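Local coordinates for protein serine acetyltransferase (Neisseria gonorrhoeae, PDB 6WYE) that probably catalyses acetyl transfer from acetyl-CoA to the hydroxyl of L-serine, the first of two steps from L-serine to L-cysteine, at residues S76-P81 with S162-V167; Y129-H134 with H183-V188; Q137-N142 with V167-A172; A172-Y177 with T192-N197. All blocks are in the same frame, centred on the assembly; numbering follows the deposited sequence.

Contact 1: residues S76-P81 with S162-V167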
loop_
_atom_site.group_PDB
_atom_site.type_symbol
_atom_site.label_atom_id
_atom_site.label_comp_id
_atom_site.label_asym_id
_atom_site.label_seq_id
_atom_site.Cartn_x
_atom_site.Cartn_y
_atom_site.Cartn_z
ATOM N N SER A 76 1.124 0.421 14.161
ATOM C CA SER A 76 0.702 -0.446 13.065
ATOM C C SER A 76 -0.811 -0.358 12.846
ATOM O O SER A 76 -1.278 -0.290 11.704
ATOM C CB SER A 76 1.185 -1.887 13.316
ATOM O OG SER A 76 0.206 -2.691 13.940
ATOM N N LYS A 77 -1.588 -0.330 13.928
ATOM C CA LYS A 77 -3.043 -0.339 13.793
ATOM C C LYS A 77 -3.574 0.991 13.272
ATOM O O LYS A 77 -4.468 1.023 12.418
ATOM C CB LYS A 77 -3.705 -0.623 15.142
ATOM C CG LYS A 77 -3.330 -1.918 15.788
ATOM C CD LYS A 77 -3.730 -3.089 14.945
ATOM C CE LYS A 77 -3.490 -4.381 15.706
ATOM N NZ LYS A 77 -3.971 -5.525 14.902
ATOM N N LEU A 78 -3.065 2.102 13.797
ATOM C CA LEU A 78 -3.698 3.391 13.562
ATOM C C LEU A 78 -2.976 4.222 12.518
ATOM O O LEU A 78 -3.512 5.248 12.089
ATOM C CB LEU A 78 -3.790 4.169 14.875
ATOM C CG LEU A 78 -4.517 3.339 15.928
ATOM C CD1 LEU A 78 -4.544 4.072 17.251
ATOM C CD2 LEU A 78 -5.940 3.027 15.445
ATOM N N GLY A 79 -1.779 3.807 12.116
ATOM C CA GLY A 79 -1.068 4.489 11.053
ATOM C C GLY A 79 -1.802 4.419 9.730
ATOM O O GLY A 79 -2.625 3.536 9.478
ATOM N N SER A 80 -1.500 5.386 8.875
ATOM C CA SER A 80 -2.171 5.503 7.589
ATOM C C SER A 80 -1.258 6.288 6.659
ATOM O O SER A 80 -0.205 6.783 7.087
ATOM C CB SER A 80 -3.541 6.184 7.745
ATOM O OG SER A 80 -3.392 7.575 7.941
ATOM N N PRO A 81 -1.617 6.410 5.373
ATOM C CA PRO A 81 -0.800 7.264 4.494
ATOM C C PRO A 81 -0.668 8.679 5.034
ATOM O O PRO A 81 0.439 9.231 5.059
ATOM C CB PRO A 81 -1.546 7.208 3.149
ATOM C CG PRO A 81 -2.900 6.621 3.458
ATOM C CD PRO A 81 -2.685 5.722 4.624
ATOM N N SER A 162 -11.892 5.062 16.151
ATOM C CA SER A 162 -13.282 4.700 15.912
ATOM C C SER A 162 -13.413 3.879 14.628
ATOM O O SER A 162 -14.167 2.899 14.577
ATOM C CB SER A 162 -14.142 5.958 15.881
ATOM O OG SER A 162 -15.494 5.625 15.689
ATOM N N GLU A 163 -12.676 4.264 13.582
ATOM C CA GLU A 163 -12.703 3.522 12.326
ATOM C C GLU A 163 -12.121 2.123 12.488
ATOM O O GLU A 163 -12.726 1.138 12.058
ATOM C CB GLU A 163 -11.936 4.293 11.246
ATOM C CG GLU A 163 -12.690 5.481 10.697
ATOM C CD GLU A 163 -11.874 6.225 9.668
ATOM O OE1 GLU A 163 -10.638 6.017 9.634
ATOM O OE2 GLU A 163 -12.464 7.006 8.896
ATOM N N VAL A 164 -10.938 2.016 13.103
ATOM C CA VAL A 164 -10.210 0.748 13.074
ATOM C C VAL A 164 -10.720 -0.197 14.144
ATOM O O VAL A 164 -10.863 -1.405 13.902
ATOM C CB VAL A 164 -8.696 0.992 13.234
ATOM C CG1 VAL A 164 -7.950 -0.339 13.390
ATOM C CG2 VAL A 164 -8.147 1.785 12.040
ATOM N N PHE A 165 -11.010 0.331 15.338
ATOM C CA PHE A 165 -11.417 -0.488 16.470
ATOM C C PHE A 165 -12.922 -0.495 16.696
ATOM O O PHE A 165 -13.400 -1.299 17.494
ATOM C CB PHE A 165 -10.730 -0.014 17.763
ATOM C CG PHE A 165 -9.213 -0.065 17.720
ATOM C CD1 PHE A 165 -8.552 -1.074 17.037
ATOM C CD2 PHE A 165 -8.457 0.901 18.377
ATOM C CE1 PHE A 165 -7.165 -1.125 17.004
ATOM C CE2 PHE A 165 -7.073 0.858 18.350
ATOM C CZ PHE A 165 -6.420 -0.167 17.667
ATOM N N GLY A 166 -13.682 0.349 16.000
ATOM C CA GLY A 166 -15.092 0.447 16.310
ATOM C C GLY A 166 -15.353 1.005 17.692
ATOM O O GLY A 166 -16.414 0.761 18.259
ATOM N N VAL A 167 -14.406 1.767 18.238
ATOM C CA VAL A 167 -14.465 2.289 19.599
ATOM C C VAL A 167 -14.311 3.802 19.532
ATOM O O VAL A 167 -13.375 4.306 18.905
ATOM C CB VAL A 167 -13.364 1.678 20.485
ATOM C CG1 VAL A 167 -13.302 2.418 21.812
ATOM C CG2 VAL A 167 -13.595 0.182 20.727
#

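Contact 2: residues Y129-H134 with H183-V188. With LMR ((2S)-2-hydroxybutanedioic acid), chain H.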
loop_
_atom_site.group_PDB
_atom_site.type_symbol
_atom_site.label_atom_id
_atom_site.label_comp_id
_atom_site.label_asym_id
_atom_site.label_seq_id
_atom_site.Cartn_x
_atom_site.Cartn_y
_atom_site.Cartn_z
ATOM N N TYR A 129 -3.839 -9.285 20.024
ATOM C CA TYR A 129 -5.021 -9.647 19.252
ATOM C C TYR A 129 -6.362 -9.222 19.837
ATOM O O TYR A 129 -7.390 -9.569 19.246
ATOM C CB TYR A 129 -5.055 -11.169 19.016
ATOM C CG TYR A 129 -3.734 -11.727 18.479
ATOM C CD1 TYR A 129 -3.235 -11.318 17.244
ATOM C CD2 TYR A 129 -2.998 -12.643 19.216
ATOM C CE1 TYR A 129 -2.054 -11.805 16.742
ATOM C CE2 TYR A 129 -1.793 -13.156 18.726
ATOM C CZ TYR A 129 -1.330 -12.736 17.497
ATOM O OH TYR A 129 -0.139 -13.228 17.029
ATOM N N PHE A 130 -6.402 -8.505 20.968
ATOM C CA PHE A 130 -7.679 -8.081 21.554
ATOM C C PHE A 130 -7.893 -6.595 21.290
ATOM O O PHE A 130 -7.222 -5.746 21.881
ATOM C CB PHE A 130 -7.754 -8.375 23.055
ATOM C CG PHE A 130 -8.076 -9.816 23.389
ATOM C CD1 PHE A 130 -8.014 -10.803 22.419
ATOM C CD2 PHE A 130 -8.422 -10.179 24.690
ATOM C CE1 PHE A 130 -8.297 -12.128 22.729
ATOM C CE2 PHE A 130 -8.711 -11.486 25.010
ATOM C CZ PHE A 130 -8.637 -12.472 24.039
ATOM N N LYS A 131 -8.865 -6.296 20.420
ATOM C CA LYS A 131 -9.152 -4.933 19.981
ATOM C C LYS A 131 -9.523 -4.002 21.140
ATOM O O LYS A 131 -9.219 -2.807 21.087
ATOM C CB LYS A 131 -10.299 -5.012 18.964
ATOM C CG LYS A 131 -10.856 -3.756 18.426
ATOM C CD LYS A 131 -11.810 -4.078 17.236
ATOM C CE LYS A 131 -13.230 -4.447 17.693
ATOM N NZ LYS A 131 -14.202 -4.413 16.540
ATOM N N GLY A 132 -10.194 -4.518 22.178
ATOM C CA GLY A 132 -10.549 -3.670 23.313
ATOM C C GLY A 132 -9.339 -3.236 24.125
ATOM O O GLY A 132 -9.264 -2.092 24.589
ATOM N N PHE A 133 -8.373 -4.139 24.298
ATOM C CA PHE A 133 -7.100 -3.759 24.901
ATOM C C PHE A 133 -6.366 -2.715 24.053
ATOM O O PHE A 133 -5.831 -1.734 24.589
ATOM C CB PHE A 133 -6.237 -5.009 25.098
ATOM C CG PHE A 133 -4.849 -4.702 25.551
ATOM C CD1 PHE A 133 -4.593 -4.448 26.896
ATOM C CD2 PHE A 133 -3.800 -4.642 24.637
ATOM C CE1 PHE A 133 -3.320 -4.149 27.330
ATOM C CE2 PHE A 133 -2.513 -4.338 25.058
ATOM C CZ PHE A 133 -2.273 -4.087 26.411
ATOM N N HIS A 134 -6.334 -2.892 22.728
ATOM C CA HIS A 134 -5.691 -1.894 21.877
ATOM C C HIS A 134 -6.363 -0.529 22.027
ATOM O O HIS A 134 -5.686 0.494 22.184
ATOM C CB HIS A 134 -5.723 -2.336 20.408
ATOM C CG HIS A 134 -5.046 -3.646 20.160
ATOM N ND1 HIS A 134 -5.491 -4.546 19.220
ATOM C CD2 HIS A 134 -3.963 -4.215 20.744
ATOM C CE1 HIS A 134 -4.714 -5.619 19.236
ATOM N NE2 HIS A 134 -3.775 -5.439 20.147
ATOM N N HIS A 183 -14.192 -7.653 23.699
ATOM C CA HIS A 183 -14.794 -7.604 22.322
ATOM C C HIS A 183 -14.745 -6.173 21.788
ATOM O O HIS A 183 -14.430 -6.042 20.608
ATOM C CB HIS A 183 -16.148 -8.297 22.198
ATOM C CG HIS A 183 -16.328 -9.541 22.993
ATOM N ND1 HIS A 183 -15.688 -10.714 22.683
ATOM C CD2 HIS A 183 -17.113 -9.805 24.054
ATOM C CE1 HIS A 183 -16.055 -11.640 23.537
ATOM N NE2 HIS A 183 -16.929 -11.109 24.380
ATOM N N ALA A 184 -15.202 -5.194 22.565
ATOM C CA ALA A 184 -15.020 -3.751 22.337
ATOM C C ALA A 184 -16.005 -3.091 21.379
ATOM O O ALA A 184 -16.383 -1.940 21.609
ATOM C CB ALA A 184 -13.605 -3.444 21.821
ATOM N N THR A 185 -16.403 -3.778 20.305
ATOM C CA THR A 185 -17.169 -3.137 19.235
ATOM C C THR A 185 -18.331 -2.318 19.779
ATOM O O THR A 185 -19.168 -2.825 20.527
ATOM C CB THR A 185 -17.709 -4.184 18.272
ATOM O OG1 THR A 185 -16.667 -5.125 17.967
ATOM C CG2 THR A 185 -18.180 -3.509 16.986
ATOM N N GLY A 186 -18.389 -1.052 19.385
ATOM C CA GLY A 186 -19.504 -0.206 19.771
ATOM C C GLY A 186 -19.337 0.549 21.072
ATOM O O GLY A 186 -20.256 1.276 21.462
ATOM N N PHE A 187 -18.212 0.389 21.770
ATOM C CA PHE A 187 -17.993 1.134 23.004
ATOM C C PHE A 187 -17.852 2.618 22.715
ATOM O O PHE A 187 -17.191 3.030 21.756
ATOM C CB PHE A 187 -16.742 0.631 23.733
ATOM C CG PHE A 187 -16.463 1.350 25.026
ATOM C CD1 PHE A 187 -17.347 1.246 26.101
ATOM C CD2 PHE A 187 -15.312 2.116 25.184
ATOM C CE1 PHE A 187 -17.096 1.894 27.309
ATOM C CE2 PHE A 187 -15.056 2.777 26.392
ATOM C CZ PHE A 187 -15.961 2.665 27.460
ATOM N N VAL A 188 -18.505 3.430 23.542
ATOM C CA VAL A 188 -18.479 4.877 23.407
ATOM C C VAL A 188 -18.292 5.452 24.802
ATOM O O VAL A 188 -18.999 5.057 25.730
ATOM C CB VAL A 188 -19.775 5.421 22.769
ATOM C CG1 VAL A 188 -19.867 6.923 22.945
ATOM C CG2 VAL A 188 -19.860 5.066 21.296
HETATM C C1 LMR H . -15.748 -15.457 27.824
HETATM O O1A LMR H . -16.600 -15.904 28.549
HETATM O O1B LMR H . -15.006 -16.124 27.155
HETATM C C2 LMR H . -15.629 -13.932 27.764
HETATM O O2 LMR H . -14.711 -13.529 26.799
HETATM C C3 LMR H . -16.972 -13.257 27.473
HETATM C C4 LMR H . -17.566 -13.700 26.157
HETATM O O4A LMR H . -16.887 -14.346 25.411
HETATM O O4B LMR H . -18.691 -13.389 25.910
HETATM O O HOH W 1 -10.914 -6.894 23.927
#

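Contact 3: residues Q137-N142 with V167-A172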
loop_
_atom_site.group_PDB
_atom_site.type_symbol
_atom_site.label_atom_id
_atom_site.label_comp_id
_atom_site.label_asym_id
_atom_site.label_seq_id
_atom_site.Cartn_x
_atom_site.Cartn_y
_atom_site.Cartn_z
ATOM N N GLN A 137 -5.514 1.288 25.401
ATOM C CA GLN A 137 -4.154 1.810 25.471
ATOM C C GLN A 137 -3.944 2.932 24.467
ATOM O O GLN A 137 -3.249 3.907 24.770
ATOM C CB GLN A 137 -3.123 0.699 25.259
ATOM C CG GLN A 137 -3.288 -0.566 26.134
ATOM C CD GLN A 137 -3.899 -0.306 27.503
ATOM O OE1 GLN A 137 -3.568 0.675 28.176
ATOM N NE2 GLN A 137 -4.791 -1.201 27.928
ATOM N N ALA A 138 -4.514 2.812 23.260
ATOM C CA ALA A 138 -4.465 3.943 22.339
ATOM C C ALA A 138 -5.088 5.174 22.978
ATOM O O ALA A 138 -4.588 6.291 22.804
ATOM C CB ALA A 138 -5.175 3.616 21.023
ATOM N N HIS A 139 -6.180 4.995 23.734
ATOM C CA HIS A 139 -6.789 6.171 24.358
ATOM C C HIS A 139 -5.883 6.773 25.426
ATOM O O HIS A 139 -5.751 7.998 25.510
ATOM C CB HIS A 139 -8.139 5.857 24.983
ATOM C CG HIS A 139 -8.582 6.929 25.933
ATOM N ND1 HIS A 139 -9.017 8.166 25.502
ATOM C CD2 HIS A 139 -8.544 6.995 27.286
ATOM C CE1 HIS A 139 -9.282 8.926 26.550
ATOM N NE2 HIS A 139 -9.003 8.237 27.644
ATOM N N ARG A 140 -5.253 5.932 26.247
ATOM C CA ARG A 140 -4.343 6.447 27.271
ATOM C C ARG A 140 -3.292 7.359 26.655
ATOM O O ARG A 140 -3.066 8.480 27.128
ATOM C CB ARG A 140 -3.668 5.288 28.010
ATOM C CG ARG A 140 -4.576 4.434 28.836
ATOM C CD ARG A 140 -3.751 3.464 29.690
ATOM N NE ARG A 140 -4.571 2.382 30.225
ATOM C CZ ARG A 140 -5.469 2.540 31.195
ATOM N NH1 ARG A 140 -5.659 3.735 31.747
ATOM N NH2 ARG A 140 -6.175 1.504 31.621
ATOM N N ILE A 141 -2.661 6.913 25.566
ATOM C CA ILE A 141 -1.722 7.792 24.866
ATOM C C ILE A 141 -2.455 8.996 24.286
ATOM O O ILE A 141 -1.992 10.142 24.398
ATOM C CB ILE A 141 -0.967 7.013 23.774
ATOM C CG1 ILE A 141 -0.267 5.798 24.384
ATOM C CG2 ILE A 141 0.034 7.925 23.074
ATOM C CD1 ILE A 141 0.372 4.879 23.356
ATOM N N ASN A 142 -3.619 8.763 23.669
ATOM C CA ASN A 142 -4.390 9.872 23.109
ATOM C C ASN A 142 -4.701 10.918 24.168
ATOM O O ASN A 142 -4.607 12.126 23.904
ATOM C CB ASN A 142 -5.689 9.365 22.483
ATOM C CG ASN A 142 -5.972 10.033 21.162
ATOM O OD1 ASN A 142 -5.043 10.358 20.421
ATOM N ND2 ASN A 142 -7.249 10.260 20.860
ATOM N N VAL A 167 -14.406 1.767 18.238
ATOM C CA VAL A 167 -14.465 2.289 19.599
ATOM C C VAL A 167 -14.311 3.802 19.532
ATOM O O VAL A 167 -13.375 4.306 18.905
ATOM C CB VAL A 167 -13.364 1.678 20.485
ATOM C CG1 VAL A 167 -13.302 2.418 21.812
ATOM C CG2 VAL A 167 -13.595 0.182 20.727
ATOM N N ASP A 168 -15.217 4.529 20.180
ATOM C CA ASP A 168 -15.176 5.989 20.157
ATOM C C ASP A 168 -14.981 6.476 21.589
ATOM O O ASP A 168 -15.929 6.488 22.376
ATOM C CB ASP A 168 -16.451 6.559 19.519
ATOM C CG ASP A 168 -16.389 8.061 19.324
ATOM O OD1 ASP A 168 -15.550 8.722 19.973
ATOM O OD2 ASP A 168 -17.179 8.595 18.514
ATOM N N ILE A 169 -13.760 6.875 21.929
ATOM C CA ILE A 169 -13.465 7.451 23.235
ATOM C C ILE A 169 -12.916 8.862 23.021
ATOM O O ILE A 169 -11.889 9.044 22.356
ATOM C CB ILE A 169 -12.474 6.591 24.033
ATOM C CG1 ILE A 169 -12.995 5.154 24.190
ATOM C CG2 ILE A 169 -12.192 7.227 25.402
ATOM C CD1 ILE A 169 -11.907 4.181 24.652
ATOM N N HIS A 170 -13.590 9.848 23.599
ATOM C CA HIS A 170 -13.121 11.224 23.517
ATOM C C HIS A 170 -11.767 11.360 24.212
ATOM O O HIS A 170 -11.571 10.793 25.284
ATOM C CB HIS A 170 -14.139 12.164 24.172
ATOM C CG HIS A 170 -13.898 13.607 23.868
ATOM N ND1 HIS A 170 -12.928 14.349 24.508
ATOM C CD2 HIS A 170 -14.472 14.437 22.961
ATOM C CE1 HIS A 170 -12.923 15.579 24.015
ATOM N NE2 HIS A 170 -13.851 15.659 23.078
ATOM N N PRO A 171 -10.819 12.102 23.637
ATOM C CA PRO A 171 -9.480 12.196 24.258
ATOM C C PRO A 171 -9.490 12.710 25.685
ATOM O O PRO A 171 -8.539 12.429 26.436
ATOM C CB PRO A 171 -8.728 13.169 23.332
ATOM C CG PRO A 171 -9.473 13.163 22.081
ATOM C CD PRO A 171 -10.910 12.909 22.414
ATOM N N ALA A 172 -10.523 13.462 26.082
ATOM C CA ALA A 172 -10.612 14.001 27.430
ATOM C C ALA A 172 -11.136 12.996 28.453
ATOM O O ALA A 172 -11.031 13.253 29.656
ATOM C CB ALA A 172 -11.493 15.258 27.430
HETATM O O HOH W 2 -9.193 9.099 22.667
#

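Contact 4: residues A172-Y177 with T192-N197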
loop_
_atom_site.group_PDB
_atom_site.type_symbol
_atom_site.label_atom_id
_atom_site.label_comp_id
_atom_site.label_asym_id
_atom_site.label_seq_id
_atom_site.Cartn_x
_atom_site.Cartn_y
_atom_site.Cartn_z
ATOM N N ALA A 172 -10.523 13.462 26.082
ATOM C CA ALA A 172 -10.612 14.001 27.430
ATOM C C ALA A 172 -11.136 12.996 28.453
ATOM O O ALA A 172 -11.031 13.253 29.656
ATOM C CB ALA A 172 -11.493 15.258 27.430
ATOM N N ALA A 173 -11.672 11.855 28.021
ATOM C CA ALA A 173 -12.144 10.857 28.970
ATOM C C ALA A 173 -10.984 10.350 29.824
ATOM O O ALA A 173 -9.851 10.213 29.346
ATOM C CB ALA A 173 -12.800 9.689 28.232
ATOM N N ARG A 174 -11.276 10.071 31.092
ATOM C CA ARG A 174 -10.272 9.670 32.077
ATOM C C ARG A 174 -10.503 8.220 32.493
ATOM O O ARG A 174 -11.580 7.876 32.985
ATOM C CB ARG A 174 -10.322 10.595 33.297
ATOM C CG ARG A 174 -9.610 11.944 33.093
ATOM C CD ARG A 174 -10.093 13.003 34.081
ATOM N NE ARG A 174 -10.118 12.520 35.465
ATOM C CZ ARG A 174 -10.988 12.938 36.384
ATOM N NH1 ARG A 174 -11.908 13.849 36.072
ATOM N NH2 ARG A 174 -10.945 12.450 37.615
ATOM N N LEU A 175 -9.485 7.380 32.313
ATOM C CA LEU A 175 -9.598 5.938 32.514
ATOM C C LEU A 175 -8.593 5.473 33.558
ATOM O O LEU A 175 -7.392 5.734 33.423
ATOM C CB LEU A 175 -9.351 5.184 31.200
ATOM C CG LEU A 175 -10.550 4.828 30.309
ATOM C CD1 LEU A 175 -11.459 6.012 30.100
ATOM C CD2 LEU A 175 -10.070 4.296 28.965
ATOM N N GLY A 176 -9.074 4.759 34.575
ATOM C CA GLY A 176 -8.209 4.161 35.577
ATOM C C GLY A 176 -7.526 2.909 35.049
ATOM O O GLY A 176 -7.584 2.592 33.862
ATOM N N TYR A 177 -6.872 2.181 35.958
ATOM C CA TYR A 177 -6.128 0.971 35.615
ATOM C C TYR A 177 -6.922 -0.293 35.958
ATOM O O TYR A 177 -7.954 -0.255 36.628
ATOM C CB TYR A 177 -4.761 0.941 36.320
ATOM C CG TYR A 177 -4.840 0.912 37.838
ATOM C CD1 TYR A 177 -5.188 -0.248 38.520
ATOM C CD2 TYR A 177 -4.571 2.053 38.588
ATOM C CE1 TYR A 177 -5.271 -0.267 39.911
ATOM C CE2 TYR A 177 -4.639 2.038 39.970
ATOM C CZ TYR A 177 -4.991 0.883 40.624
ATOM O OH TYR A 177 -5.066 0.875 41.999
ATOM N N THR A 192 -16.523 13.979 29.126
ATOM C CA THR A 192 -16.392 14.138 30.572
ATOM C C THR A 192 -16.575 12.826 31.323
ATOM O O THR A 192 -16.766 12.836 32.541
ATOM C CB THR A 192 -17.384 15.179 31.098
ATOM O OG1 THR A 192 -18.724 14.701 30.933
ATOM C CG2 THR A 192 -17.228 16.496 30.357
ATOM N N ALA A 193 -16.503 11.695 30.629
ATOM C CA ALA A 193 -16.602 10.398 31.287
ATOM C C ALA A 193 -15.363 10.132 32.136
ATOM O O ALA A 193 -14.245 10.507 31.770
ATOM C CB ALA A 193 -16.762 9.289 30.250
ATOM N N VAL A 194 -15.569 9.493 33.282
ATOM C CA VAL A 194 -14.480 9.126 34.176
ATOM C C VAL A 194 -14.664 7.675 34.578
ATOM O O VAL A 194 -15.749 7.283 35.013
ATOM C CB VAL A 194 -14.416 10.013 35.435
ATOM C CG1 VAL A 194 -13.255 9.560 36.320
ATOM C CG2 VAL A 194 -14.266 11.477 35.062
ATOM N N LEU A 195 -13.611 6.881 34.427
ATOM C CA LEU A 195 -13.625 5.486 34.845
ATOM C C LEU A 195 -12.571 5.284 35.924
ATOM O O LEU A 195 -11.409 5.657 35.730
ATOM C CB LEU A 195 -13.343 4.547 33.674
ATOM C CG LEU A 195 -14.535 4.141 32.819
ATOM C CD1 LEU A 195 -14.891 5.312 31.930
ATOM C CD2 LEU A 195 -14.132 2.925 32.004
ATOM N N GLY A 196 -12.981 4.683 37.045
ATOM C CA GLY A 196 -12.078 4.319 38.120
ATOM C C GLY A 196 -11.247 3.104 37.761
ATOM O O GLY A 196 -10.953 2.855 36.586
ATOM N N ASN A 197 -10.869 2.329 38.777
ATOM C CA ASN A 197 -9.973 1.192 38.613
ATOM C C ASN A 197 -10.723 -0.127 38.693
ATOM O O ASN A 197 -11.806 -0.216 39.273
ATOM C CB ASN A 197 -8.870 1.201 39.678
ATOM C CG ASN A 197 -8.182 2.534 39.777
ATOM O OD1 ASN A 197 -7.650 3.042 38.790
ATOM N ND2 ASN A 197 -8.197 3.123 40.969
HETATM O O HOH W 3 -13.071 13.065 31.691
#

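Contact 1: residues S76-P81 with S162-V167
Lys77 and Leu78, in the last turn of helix 66-78, meet Val164 and Phe165, in the last turn of helix 151-165. Two helix ends thus pack against each other in the alpha-helical N-terminal part of the serine acetyltransferase fold, with 7.0 Å between CA of Leu78 and CA of Val164. Lys77 contributes the root of its chain: its CB lies 3.7 Å from CZ of Phe165, and CG runs on past the same ring corner, crossing the phenyl group at about a right angle. A bend at chi2 (-62°) then turns the rest of the chain away, and NZ forms a salt bridge outside this contact, with Glu163 of a neighbouring subunit. The aliphatic part packs within the chain, while the ammonium group bonds across a subunit interface. The backbone O of Lys77 also faces the isopropyl group of Val164, 3.8 Å from CG2. Leu78 begins by pointing past the other helix, yet one branch comes back: CD2 approaches the neighbouring ring corner, 3.8 Å from CE2 of Phe165, and touches the branch point of Val164, 4.1 Å from CB. Its side chain also packs on Leu88 and Tyr92, so it is packed by helix 85-98 as well as by helix 151-165. Gly79 ends helical geometry, and the carbonyls of Leu78 and Gly79 are both taken up by the guanidinium group of Arg160, one turn earlier on the partner helix. Across the contact the chemistry is apolar, and Phe165 is its hub: CZ of Phe165 meets both CB of Lys77 and CD2 of Leu78, the latter 3.9 Å away.

Contact 2: residues Y129-H134 with H183-V188
His183 meets Lys131 through its backbone, the carbonyl O of the histidine lying 3.5 Å from CE of the lysine. A water accepts weak bonds from N of His183 and N of Gly132. The side chain of His183 leaves in the other direction, towards a bound (2S)-2-hydroxybutanedioic acid (malate). The carboxylate carbon C4 of the malate lies at the edge of the imidazole, in its plane, 3.2 Å from NE2 of His183. The other ring nitrogen, ND1, is hydrogen-bonded to Asp168 of a neighbouring subunit, which helps to fix the rotation of the ring. Gly209, Arg217 and His218 of that same subunit also bind the malate, so the pocket is built across a subunit interface. Next, Ala184 points its methyl group at the first turn of helix 131-147, where CB comes within 3.4 Å of CA of Gly132. The two backbones close to 4.6 Å between the CA atoms of Gly132 and Ala184, a close approach in which the methyl group packs directly on the glycine backbone. Here the N-terminal helical part is docked on a loop of the left-handed parallel beta-helix, between strands 180-182 and 188-189. Ala184 also opens the type II beta turn that ends at Phe187. Thr185, inside that turn, offers OG1 to NZ of Lys131, which donates a hydrogen bond of 2.9 Å. The lysine leaves its helix with CG opposite the backbone N (chi1 176°) and bends at chi3 (84°), bringing the ammonium group over to the hydroxyl. NZ has a second acceptor, the backbone O of Ser162 in the neighbouring subunit that supplies Asp168.

Contact 3: residues Q137-N142 with V167-A172
The seam between helix 131-147 and the first strand of the left-handed parallel beta-helix, 168-169, is centred on His139 and Ile169. The branch methyl CG2 of Ile169 sits over one face of the imidazole, 3.6 Å from the ring centroid and 23° off the ring normal, a CH-pi contact shifted towards the rim. Its closest ring atom is ND1 of His139, 3.3 Å away. The two side chains cross at about a right angle, and the other end of the isoleucine, CD1, passes CB of the histidine. CG of His139 is set anti to the backbone N (chi1 164°), carrying the ring out from the helix into the turn that follows the strand. There CE1 of His139 comes within 3.2 Å of the carbonyl O of His170. The ring is held by its two nitrogens: NE2 bonds to the backbone O of Ala173, and ND1 meets a water in the ring plane. This turn belongs to the start of the hexapeptide-repeat coil, where the chain passes from strand 168-169 to 174-175. The same water gives a 2.7 Å hydrogen bond to O of Ile169 and accepts one of 2.9 Å from ND2 of Asn142, so that a single molecule ties helix, ring and strand together in a buried seam. The amide nitrogen of Asn142 also bonds to the backbone O of Ala154, and lies alongside Pro171, 3.9 Å from CG. Beyond the proline, the turn is braced from within by N of Ala172, which donates a nearly straight bond (165°) to ND1 of His170.

Contact 4: residues A172-Y177 with T192-N197
Arg174 and Val194 pair side by side in neighbouring strands, as do Leu175 and Leu195, in parallel register. This is the ladder between successive coils of the left-handed parallel beta-helix, the fold of the hexapeptide-repeat transferases. N of Arg174 donates a nearly straight bond to O of Ala193 at 3.1 Å, and that oxygen is also approached by a water that lies near O of Ala172. The carbonyl of Arg174 takes the N-H of Leu195 at 2.7 Å, the donor lying almost in line with the C=O bond. Further on, N of Gly176 reaches O of Leu195 in a weak bond, bent to 129°. The carbonyl of Gly176 turns out of the ladder to Arg140 of helix 131-147. On the outward edge of strand 194-195, the backbones of Val194 and Gly196 bond on to Ile221 of the next coil. Where the short strands end, a side chain takes over as acceptor: OD1 of Asn197 receives the N-H of Tyr177 at 3.1 Å, in the amide plane and on a lone pair. The asparagine amide is stacked on the tyrosine ring, the two planes 16° apart, and CB of Asn197 also lies over that face. Tyr177 has CG between the backbone N and the carbonyl carbon (chi1 62°), which folds the ring back over the amide. The backbone N of Asn197 is itself bonded to Asp223. Leu175 and Leu195 point to the same side of the sheet, their CD1 atoms 4.0 Å apart. On the other side the guanidinium of Arg174 lies flat against Val194, with CG2 of the valine 3.5 Å from NH1 of the arginine.

In the fold
Contacts 2 and 3 are buried and share helix 131-147, which meets the beta-helix at two levels; contacts 1 and 4 are partly buried, the first joining helices, the second wholly within the beta-helix, with Arg174 and Tyr177 exposed. Chemistry follows place: apolar packing in contact 1, a lysine-threonine bond and close backbones in contact 2, a histidine and a water in contact 3, a peptide ladder in contact 4. They interlock. Phe165 of contact 1 rests on His134 of contact 2, N of Asp168 in contact 3 pairs with O of Phe187, and Arg140 of contact 3 packs on Tyr177 of contact 4. Contacts 1, 2 and 3 also reach neighbouring subunits, whereas contact 4 touches none.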